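Long-range contact in Crov588 (Cafeteriavirus, PDB 6NYR), which is of unknown function but folds into a ring-shaped leucine-rich-repeat solenoid of FNIP repeats, an architecture that in relatives often serves protein binding: residues Glu642-Tyr656 / Ile666-Lys680. Sequence-based numbering, arbitrary orientation.
Sequences ENVLPDTLKVLKIYY and IDTSKIKFKIEYFNK
Strands 651-655 and 674-678 pair in parallel as the last two strands of a circular leucine-rich-repeat solenoid, Lys653 lying beside Glu676 at the middle of the register, their CA atoms 4.6 Å apart. Six backbone hydrogen bonds join them, donated in turn by the two segments, from Lys674 N to Lys650 O (2.8 Å) through to Tyr656 N to Phe678 O (3.1 Å). Strand 629-631 bonds the other edge of 651-655, which continues the repeat stacking; 674-678 is the terminal strand of the coil.

Apolar packing fills the side bearing Leu652. With CG between backbone N and carbonyl carbon (chi1 59°), the Phe673 ring is turned in toward segment 642-656 and sandwiched: Leu649 CD2 makes a CH-pi contact over one face, 4.0 Å from the centroid, while Ile671 CD1 of its own segment covers the opposite face. Leu652 runs alongside Phe673, and Leu645 CD1 lies 3.8 Å from Phe673 CZ.

Charged groups on the other face are only loosely matched. The Lys653 chain, bent at three successive torsions, folds over Glu676 and leaves Lys653 NZ 4.2 Å from Glu676 OE1, too far for a salt bridge. Val651 CG1 packs against the same carboxylate, and Lys3 NZ forms a long, weak ion pair with Glu676 OE2.

Aromatic contacts finish the C-terminal end. The Tyr655 and Phe678 rings are roughly parallel (30°) but slid apart with little overlap, and Trp634 meets Tyr655 edge-to-face. Tyr656 and Tyr677 instead form a T-shaped pair with perpendicular planes: Tyr656 presents its edge, CD1 standing 3.7 Å from Tyr677 CG, and Ile675 CG2 rests on the opposite face of the Tyr677 ring.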
ATOM      1  N   GLU A 642       3.865  40.847  13.487  1.00 69.20           N
ATOM      2  CA  GLU A 642       3.987  39.968  14.645  1.00 69.06           C
ATOM      3  C   GLU A 642       2.820  40.157  15.609  1.00 64.44           C
ATOM      4  O   GLU A 642       2.428  39.208  16.299  1.00 60.39           O
ATOM      5  CB  GLU A 642       5.327  40.214  15.342  1.00 74.86           C
ATOM      6  CG  GLU A 642       6.523  39.853  14.459  1.00 82.08           C
ATOM      7  CD  GLU A 642       7.686  39.237  15.217  1.00 88.05           C
ATOM      8  OE1 GLU A 642       7.479  38.746  16.346  1.00 89.27           O
ATOM      9  OE2 GLU A 642       8.815  39.249  14.678  1.00 90.49           O
ATOM     10  N   ASN A 643       2.250  41.362  15.665  1.00 64.37           N
ATOM     11  CA  ASN A 643       1.129  41.649  16.550  1.00 66.04           C
ATOM     12  C   ASN A 643      -0.194  41.090  16.041  1.00 60.82           C
ATOM     13  O   ASN A 643      -1.217  41.253  16.717  1.00 59.54           O
ATOM     14  CB  ASN A 643       0.991  43.161  16.752  1.00 72.88           C
ATOM     15  CG  ASN A 643       0.794  43.915  15.444  1.00 78.26           C
ATOM     16  OD1 ASN A 643       0.626  43.313  14.383  1.00 75.78           O
ATOM     17  ND2 ASN A 643       0.807  45.241  15.518  1.00 84.09           N
ATOM     18  N   VAL A 644      -0.198  40.437  14.880  1.00 57.32           N
ATOM     19  CA  VAL A 644      -1.409  39.902  14.269  1.00 56.51           C
ATOM     20  C   VAL A 644      -1.461  38.397  14.488  1.00 52.52           C
ATOM     21  O   VAL A 644      -2.542  37.798  14.496  1.00 50.27           O
ATOM     22  CB  VAL A 644      -1.450  40.254  12.769  1.00 55.01           C
ATOM     23  CG1 VAL A 644      -2.250  39.237  11.992  1.00 51.82           C
ATOM     24  CG2 VAL A 644      -2.009  41.662  12.567  1.00 55.59           C
ATOM     25  N   LEU A 645      -0.313  37.781  14.642  1.00 50.79           N
ATOM     26  CA  LEU A 645      -0.222  36.333  14.826  1.00 51.98           C
ATOM     27  C   LEU A 645      -0.389  35.981  16.298  1.00 53.90           C
ATOM     28  O   LEU A 645       0.207  36.643  17.160  1.00 56.96           O
ATOM     29  CB  LEU A 645       1.109  35.816  14.321  1.00 51.02           C
ATOM     30  CG  LEU A 645       1.376  36.032  12.827  1.00 48.77           C
ATOM     31  CD1 LEU A 645       2.826  35.735  12.490  1.00 49.49           C
ATOM     32  CD2 LEU A 645       0.451  35.167  11.986  1.00 47.63           C
ATOM     33  N   PRO A 646      -1.207  34.984  16.637  1.00 53.70           N
ATOM     34  CA  PRO A 646      -1.343  34.601  18.048  1.00 53.92           C
ATOM     35  C   PRO A 646      -0.079  33.937  18.580  1.00 54.86           C
ATOM     36  O   PRO A 646       0.677  33.286  17.852  1.00 53.16           O
ATOM     37  CB  PRO A 646      -2.527  33.622  18.042  1.00 53.11           C
ATOM     38  CG  PRO A 646      -2.562  33.078  16.642  1.00 54.08           C
ATOM     39  CD  PRO A 646      -2.115  34.219  15.759  1.00 53.15           C
ATOM     40  N   ASP A 647       0.139  34.114  19.884  1.00 56.51           N
ATOM     41  CA  ASP A 647       1.336  33.599  20.535  1.00 59.94           C
ATOM     42  C   ASP A 647       1.392  32.078  20.529  1.00 55.53           C
ATOM     43  O   ASP A 647       2.483  31.510  20.663  1.00 55.96           O
ATOM     44  CB  ASP A 647       1.402  34.118  21.973  1.00 68.42           C
ATOM     45  CG  ASP A 647       1.572  35.618  22.041  1.00 75.26           C
ATOM     46  OD1 ASP A 647       2.274  36.179  21.170  1.00 77.18           O
ATOM     47  OD2 ASP A 647       0.992  36.242  22.954  1.00 76.82           O
ATOM     48  N   THR A 648       0.250  31.407  20.379  1.00 50.87           N
ATOM     49  CA  THR A 648       0.242  29.952  20.355  1.00 52.02           C
ATOM     50  C   THR A 648       0.811  29.381  19.063  1.00 54.15           C
ATOM     51  O   THR A 648       1.102  28.181  19.022  1.00 55.67           O
ATOM     52  CB  THR A 648      -1.189  29.424  20.544  1.00 50.13           C
ATOM     53  OG1 THR A 648      -2.092  30.177  19.723  1.00 44.38           O
ATOM     54  CG2 THR A 648      -1.614  29.513  22.002  1.00 52.84           C
ATOM     55  N   LEU A 649       0.985  30.197  18.023  1.00 54.19           N
ATOM     56  CA  LEU A 649       1.307  29.657  16.710  1.00 53.01           C
ATOM     57  C   LEU A 649       2.574  28.812  16.756  1.00 51.30           C
ATOM     58  O   LEU A 649       3.588  29.203  17.340  1.00 53.21           O
ATOM     59  CB  LEU A 649       1.475  30.780  15.685  1.00 54.56           C
ATOM     60  CG  LEU A 649       1.646  30.266  14.253  1.00 55.49           C
ATOM     61  CD1 LEU A 649       0.364  29.578  13.780  1.00 50.23           C
ATOM     62  CD2 LEU A 649       2.044  31.368  13.283  1.00 57.20           C
ATOM     63  N   LYS A 650       2.506  27.652  16.110  1.00 52.10           N
ATOM     64  CA  LYS A 650       3.631  26.733  15.979  1.00 55.91           C
ATOM     65  C   LYS A 650       4.149  26.616  14.557  1.00 57.59           C
ATOM     66  O   LYS A 650       5.363  26.525  14.359  1.00 58.80           O
ATOM     67  CB  LYS A 650       3.233  25.346  16.498  1.00 57.82           C
ATOM     68  CG  LYS A 650       2.916  25.315  17.991  1.00 58.84           C
ATOM     69  CD  LYS A 650       2.603  23.903  18.471  1.00 62.33           C
ATOM     70  CE  LYS A 650       2.200  23.877  19.941  1.00 66.54           C
ATOM     71  NZ  LYS A 650       3.344  24.292  20.817  1.00 68.92           N
ATOM     72  N   VAL A 651       3.268  26.622  13.560  1.00 57.51           N
ATOM     73  CA  VAL A 651       3.669  26.415  12.173  1.00 55.98           C
ATOM     74  C   VAL A 651       2.898  27.367  11.272  1.00 53.95           C
ATOM     75  O   VAL A 651       1.665  27.407  11.309  1.00 52.40           O
ATOM     76  CB  VAL A 651       3.437  24.955  11.729  1.00 53.47           C
ATOM     77  CG1 VAL A 651       3.727  24.795  10.245  1.00 51.87           C
ATOM     78  CG2 VAL A 651       4.296  24.010  12.552  1.00 54.45           C
ATOM     79  N   LEU A 652       3.630  28.117  10.450  1.00 54.93           N
ATOM     80  CA  LEU A 652       3.053  28.971   9.419  1.00 55.75           C
ATOM     81  C   LEU A 652       3.442  28.402   8.059  1.00 53.92           C
ATOM     82  O   LEU A 652       4.633  28.269   7.759  1.00 53.20           O
ATOM     83  CB  LEU A 652       3.542  30.411   9.565  1.00 54.76           C
ATOM     84  CG  LEU A 652       3.178  31.379   8.437  1.00 52.87           C
ATOM     85  CD1 LEU A 652       1.668  31.488   8.299  1.00 51.56           C
ATOM     86  CD2 LEU A 652       3.795  32.748   8.699  1.00 52.84           C
ATOM     87  N   LYS A 653       2.441  28.067   7.248  1.00 54.07           N
ATOM     88  CA  LYS A 653       2.650  27.500   5.920  1.00 58.20           C
ATOM     89  C   LYS A 653       2.397  28.571   4.864  1.00 58.46           C
ATOM     90  O   LYS A 653       1.313  29.163   4.821  1.00 55.80           O
ATOM     91  CB  LYS A 653       1.720  26.304   5.702  1.00 61.94           C
ATOM     92  CG  LYS A 653       1.854  25.631   4.348  1.00 68.02           C
ATOM     93  CD  LYS A 653       3.041  24.687   4.288  1.00 72.48           C
ATOM     94  CE  LYS A 653       2.643  23.296   4.767  1.00 73.62           C
ATOM     95  NZ  LYS A 653       1.941  22.517   3.700  1.00 71.93           N
ATOM     96  N   ILE A 654       3.379  28.777   3.987  1.00 61.19           N
ATOM     97  CA  ILE A 654       3.425  29.942   3.112  1.00 60.83           C
ATOM     98  C   ILE A 654       3.959  29.538   1.745  1.00 57.65           C
ATOM     99  O   ILE A 654       4.775  28.621   1.619  1.00 56.86           O
ATOM    100  CB  ILE A 654       4.304  31.051   3.743  1.00 65.91           C
ATOM    101  CG1 ILE A 654       3.536  31.792   4.846  1.00 65.98           C
ATOM    102  CG2 ILE A 654       4.824  32.019   2.695  1.00 69.57           C
ATOM    103  CD1 ILE A 654       2.220  32.391   4.386  1.00 65.43           C
ATOM    104  N   TYR A 655       3.492  30.236   0.713  1.00 57.73           N
ATOM    105  CA  TYR A 655       4.045  30.077  -0.627  1.00 57.43           C
ATOM    106  C   TYR A 655       5.394  30.783  -0.679  1.00 61.36           C
ATOM    107  O   TYR A 655       5.484  31.980  -0.378  1.00 63.18           O
ATOM    108  CB  TYR A 655       3.100  30.643  -1.683  1.00 57.36           C
ATOM    109  CG  TYR A 655       3.641  30.562  -3.098  1.00 59.61           C
ATOM    110  CD1 TYR A 655       4.262  29.407  -3.561  1.00 61.14           C
ATOM    111  CD2 TYR A 655       3.519  31.631  -3.976  1.00 61.33           C
ATOM    112  CE1 TYR A 655       4.757  29.325  -4.850  1.00 62.49           C
ATOM    113  CE2 TYR A 655       4.007  31.556  -5.269  1.00 63.62           C
ATOM    114  CZ  TYR A 655       4.624  30.399  -5.702  1.00 65.07           C
ATOM    115  OH  TYR A 655       5.114  30.314  -6.990  1.00 65.28           O
ATOM    116  N   TYR A 656       6.444  30.043  -1.039  1.00 62.84           N
ATOM    117  CA  TYR A 656       7.779  30.626  -1.089  1.00 65.63           C
ATOM    118  C   TYR A 656       7.805  31.897  -1.926  1.00 66.04           C
ATOM    119  O   TYR A 656       8.411  32.898  -1.524  1.00 65.32           O
ATOM    120  CB  TYR A 656       8.765  29.605  -1.652  1.00 69.25           C
ATOM    121  CG  TYR A 656      10.206  30.033  -1.562  1.00 73.71           C
ATOM    122  CD1 TYR A 656      10.915  29.882  -0.380  1.00 76.55           C
ATOM    123  CD2 TYR A 656      10.859  30.586  -2.655  1.00 77.26           C
ATOM    124  CE1 TYR A 656      12.235  30.270  -0.286  1.00 81.18           C
ATOM    125  CE2 TYR A 656      12.178  30.979  -2.571  1.00 81.93           C
ATOM    126  CZ  TYR A 656      12.860  30.820  -1.384  1.00 84.80           C
ATOM    127  OH  TYR A 656      14.177  31.209  -1.291  1.00 90.33           O
ATOM    128  N   ILE A 666       8.801  40.947   9.647  1.00 76.11           N
ATOM    129  CA  ILE A 666       8.930  39.847  10.598  1.00 76.73           C
ATOM    130  C   ILE A 666      10.387  39.406  10.620  1.00 80.71           C
ATOM    131  O   ILE A 666      10.898  38.893   9.618  1.00 81.54           O
ATOM    132  CB  ILE A 666       8.020  38.661  10.244  1.00 75.19           C
ATOM    133  CG1 ILE A 666       6.554  39.034  10.464  1.00 72.14           C
ATOM    134  CG2 ILE A 666       8.389  37.437  11.069  1.00 75.81           C
ATOM    135  CD1 ILE A 666       5.577  38.054   9.854  1.00 72.46           C
ATOM    136  N   ASP A 667      11.051  39.595  11.757  1.00 83.36           N
ATOM    137  CA  ASP A 667      12.403  39.078  11.953  1.00 85.93           C
ATOM    138  C   ASP A 667      12.304  37.564  12.090  1.00 83.05           C
ATOM    139  O   ASP A 667      11.977  37.044  13.160  1.00 82.29           O
ATOM    140  CB  ASP A 667      13.044  39.709  13.185  1.00 90.63           C
ATOM    141  CG  ASP A 667      14.563  39.674  13.133  1.00 96.14           C
ATOM    142  OD1 ASP A 667      15.119  38.833  12.395  1.00 98.21           O
ATOM    143  OD2 ASP A 667      15.203  40.489  13.834  1.00 97.27           O
ATOM    144  N   THR A 668      12.582  36.844  10.999  1.00 81.63           N
ATOM    145  CA  THR A 668      12.545  35.387  11.037  1.00 82.12           C
ATOM    146  C   THR A 668      13.502  34.813  12.075  1.00 81.68           C
ATOM    147  O   THR A 668      13.384  33.634  12.427  1.00 80.17           O
ATOM    148  CB  THR A 668      12.877  34.810   9.659  1.00 86.81           C
ATOM    149  OG1 THR A 668      14.239  35.110   9.328  1.00 93.13           O
ATOM    150  CG2 THR A 668      11.956  35.387   8.591  1.00 84.47           C
ATOM    151  N   SER A 669      14.444  35.616  12.564  1.00 83.46           N
ATOM    152  CA  SER A 669      15.452  35.160  13.510  1.00 85.12           C
ATOM    153  C   SER A 669      15.047  35.390  14.960  1.00 86.74           C
ATOM    154  O   SER A 669      15.870  35.186  15.860  1.00 86.89           O
ATOM    155  CB  SER A 669      16.787  35.859  13.238  1.00 84.12           C
ATOM    156  OG  SER A 669      16.866  37.088  13.940  1.00 82.74           O
ATOM    157  N   LYS A 670      13.807  35.820  15.206  1.00 86.52           N
ATOM    158  CA  LYS A 670      13.345  36.080  16.564  1.00 87.05           C
ATOM    159  C   LYS A 670      11.950  35.521  16.822  1.00 80.36           C
ATOM    160  O   LYS A 670      11.388  35.777  17.897  1.00 80.00           O
ATOM    161  CB  LYS A 670      13.348  37.584  16.855  1.00 92.32           C
ATOM    162  CG  LYS A 670      14.726  38.221  16.883  1.00 97.93           C
ATOM    163  CD  LYS A 670      14.625  39.735  17.035  1.00100.44           C
ATOM    164  CE  LYS A 670      15.996  40.392  16.988  1.00103.39           C
ATOM    165  NZ  LYS A 670      16.751  40.202  18.259  1.00104.59           N
ATOM    166  N   ILE A 671      11.374  34.776  15.869  1.00 76.05           N
ATOM    167  CA  ILE A 671      10.028  34.246  16.056  1.00 72.41           C
ATOM    168  C   ILE A 671      10.080  32.944  16.851  1.00 70.13           C
ATOM    169  O   ILE A 671      11.105  32.259  16.916  1.00 70.16           O
ATOM    170  CB  ILE A 671       9.333  34.045  14.700  1.00 72.12           C
ATOM    171  CG1 ILE A 671      10.159  33.116  13.807  1.00 75.68           C
ATOM    172  CG2 ILE A 671       9.095  35.386  14.017  1.00 69.42           C
ATOM    173  CD1 ILE A 671       9.529  32.843  12.446  1.00 76.31           C
ATOM    174  N   LYS A 672       8.947  32.608  17.466  1.00 70.06           N
ATOM    175  CA  LYS A 672       8.813  31.371  18.222  1.00 69.14           C
ATOM    176  C   LYS A 672       8.222  30.233  17.401  1.00 64.07           C
ATOM    177  O   LYS A 672       8.238  29.084  17.860  1.00 63.24           O
ATOM    178  CB  LYS A 672       7.940  31.606  19.460  1.00 71.44           C
ATOM    179  CG  LYS A 672       8.630  32.354  20.593  1.00 75.77           C
ATOM    180  CD  LYS A 672       7.668  33.308  21.299  1.00 80.66           C
ATOM    181  CE  LYS A 672       7.687  33.122  22.816  1.00 84.52           C
ATOM    182  NZ  LYS A 672       9.050  33.250  23.401  1.00 87.73           N
ATOM    183  N   PHE A 673       7.715  30.515  16.206  1.00 62.57           N
ATOM    184  CA  PHE A 673       7.078  29.509  15.370  1.00 62.41           C
ATOM    185  C   PHE A 673       7.984  29.134  14.202  1.00 62.25           C
ATOM    186  O   PHE A 673       9.012  29.763  13.943  1.00 64.46           O
ATOM    187  CB  PHE A 673       5.719  30.001  14.852  1.00 60.85           C
ATOM    188  CG  PHE A 673       5.798  31.263  14.045  1.00 58.81           C
ATOM    189  CD1 PHE A 673       6.026  31.213  12.677  1.00 59.38           C
ATOM    190  CD2 PHE A 673       5.638  32.496  14.648  1.00 57.62           C
ATOM    191  CE1 PHE A 673       6.099  32.373  11.932  1.00 59.52           C
ATOM    192  CE2 PHE A 673       5.711  33.659  13.907  1.00 59.72           C
ATOM    193  CZ  PHE A 673       5.943  33.597  12.550  1.00 60.49           C
ATOM    194  N   LYS A 674       7.579  28.081  13.502  1.00 59.92           N
ATOM    195  CA  LYS A 674       8.314  27.509  12.384  1.00 62.29           C
ATOM    196  C   LYS A 674       7.581  27.818  11.088  1.00 62.44           C
ATOM    197  O   LYS A 674       6.351  27.748  11.027  1.00 58.84           O
ATOM    198  CB  LYS A 674       8.470  26.003  12.596  1.00 65.83           C
ATOM    199  CG  LYS A 674       9.007  25.224  11.428  1.00 72.53           C
ATOM    200  CD  LYS A 674       7.941  24.268  10.919  1.00 77.92           C
ATOM    201  CE  LYS A 674       8.547  23.163  10.070  1.00 82.56           C
ATOM    202  NZ  LYS A 674       9.165  22.109  10.923  1.00 85.32           N
ATOM    203  N   ILE A 675       8.340  28.176  10.056  1.00 65.09           N
ATOM    204  CA  ILE A 675       7.778  28.570   8.769  1.00 63.93           C
ATOM    205  C   ILE A 675       8.024  27.449   7.768  1.00 62.12           C
ATOM    206  O   ILE A 675       9.171  27.040   7.548  1.00 63.15           O
ATOM    207  CB  ILE A 675       8.380  29.889   8.261  1.00 64.35           C
ATOM    208  CG1 ILE A 675       7.992  31.047   9.180  1.00 61.94           C
ATOM    209  CG2 ILE A 675       7.915  30.170   6.838  1.00 66.81           C
ATOM    210  CD1 ILE A 675       8.882  32.261   9.037  1.00 63.62           C
ATOM    211  N   GLU A 676       6.944  26.955   7.169  1.00 61.28           N
ATOM    212  CA  GLU A 676       7.001  25.943   6.122  1.00 63.02           C
ATOM    213  C   GLU A 676       6.649  26.586   4.787  1.00 62.76           C
ATOM    214  O   GLU A 676       5.608  27.240   4.665  1.00 62.67           O
ATOM    215  CB  GLU A 676       6.033  24.795   6.422  1.00 63.16           C
ATOM    216  CG  GLU A 676       6.507  23.855   7.516  1.00 67.22           C
ATOM    217  CD  GLU A 676       5.516  22.743   7.814  1.00 68.32           C
ATOM    218  OE1 GLU A 676       4.612  22.511   6.985  1.00 68.18           O
ATOM    219  OE2 GLU A 676       5.634  22.113   8.886  1.00 68.37           O
ATOM    220  N   TYR A 677       7.503  26.392   3.788  1.00 64.93           N
ATOM    221  CA  TYR A 677       7.260  26.928   2.456  1.00 66.17           C
ATOM    222  C   TYR A 677       6.763  25.819   1.534  1.00 65.78           C
ATOM    223  O   TYR A 677       7.086  24.643   1.717  1.00 68.17           O
ATOM    224  CB  TYR A 677       8.525  27.564   1.861  1.00 67.41           C
ATOM    225  CG  TYR A 677       9.050  28.745   2.646  1.00 70.23           C
ATOM    226  CD1 TYR A 677       8.276  29.886   2.819  1.00 70.71           C
ATOM    227  CD2 TYR A 677      10.326  28.730   3.199  1.00 71.90           C
ATOM    228  CE1 TYR A 677       8.748  30.969   3.536  1.00 70.09           C
ATOM    229  CE2 TYR A 677      10.807  29.812   3.915  1.00 72.79           C
ATOM    230  CZ  TYR A 677      10.014  30.927   4.078  1.00 70.96           C
ATOM    231  OH  TYR A 677      10.491  32.003   4.788  1.00 72.12           O
ATOM    232  N   PHE A 678       5.959  26.205   0.547  1.00 64.52           N
ATOM    233  CA  PHE A 678       5.566  25.293  -0.519  1.00 65.48           C
ATOM    234  C   PHE A 678       5.797  25.955  -1.871  1.00 67.94           C
ATOM    235  O   PHE A 678       5.963  27.175  -1.979  1.00 65.57           O
ATOM    236  CB  PHE A 678       4.096  24.825  -0.394  1.00 64.32           C
ATOM    237  CG  PHE A 678       3.076  25.927  -0.481  1.00 61.19           C
ATOM    238  CD1 PHE A 678       2.584  26.346  -1.708  1.00 59.69           C
ATOM    239  CD2 PHE A 678       2.584  26.523   0.670  1.00 56.93           C
ATOM    240  CE1 PHE A 678       1.640  27.353  -1.786  1.00 59.03           C
ATOM    241  CE2 PHE A 678       1.641  27.529   0.597  1.00 56.68           C
ATOM    242  CZ  PHE A 678       1.166  27.940  -0.631  1.00 57.28           C
ATOM    243  N   ASN A 679       5.833  25.115  -2.904  1.00 73.54           N
ATOM    244  CA  ASN A 679       6.089  25.525  -4.275  1.00 75.73           C
ATOM    245  C   ASN A 679       4.834  25.321  -5.127  1.00 76.27           C
ATOM    246  O   ASN A 679       3.818  24.780  -4.675  1.00 72.01           O
ATOM    247  CB  ASN A 679       7.242  24.726  -4.881  1.00 78.86           C
ATOM    248  CG  ASN A 679       8.598  25.187  -4.406  1.00 84.43           C
ATOM    249  OD1 ASN A 679       9.341  24.422  -3.793  1.00 86.34           O
ATOM    250  ND2 ASN A 679       8.934  26.436  -4.693  1.00 87.04           N
ATOM    251  N   LYS A 680       4.926  25.743  -6.392  1.00 82.66           N
ATOM    252  CA  LYS A 680       3.937  25.384  -7.399  1.00 88.87           C
ATOM    253  C   LYS A 680       4.317  24.105  -8.131  1.00 97.04           C
ATOM    254  O   LYS A 680       3.431  23.433  -8.670  1.00 94.76           O
ATOM    255  CB  LYS A 680       3.754  26.529  -8.405  1.00 88.20           C
ATOM    256  CG  LYS A 680       5.035  27.157  -8.932  1.00 86.91           C
ATOM    257  CD  LYS A 680       5.538  26.511 -10.220  1.00 85.64           C
ATOM    258  CE  LYS A 680       6.378  27.496 -11.030  1.00 87.42           C
ATOM    259  NZ  LYS A 680       6.980  26.878 -12.244  1.00 89.33           N
TER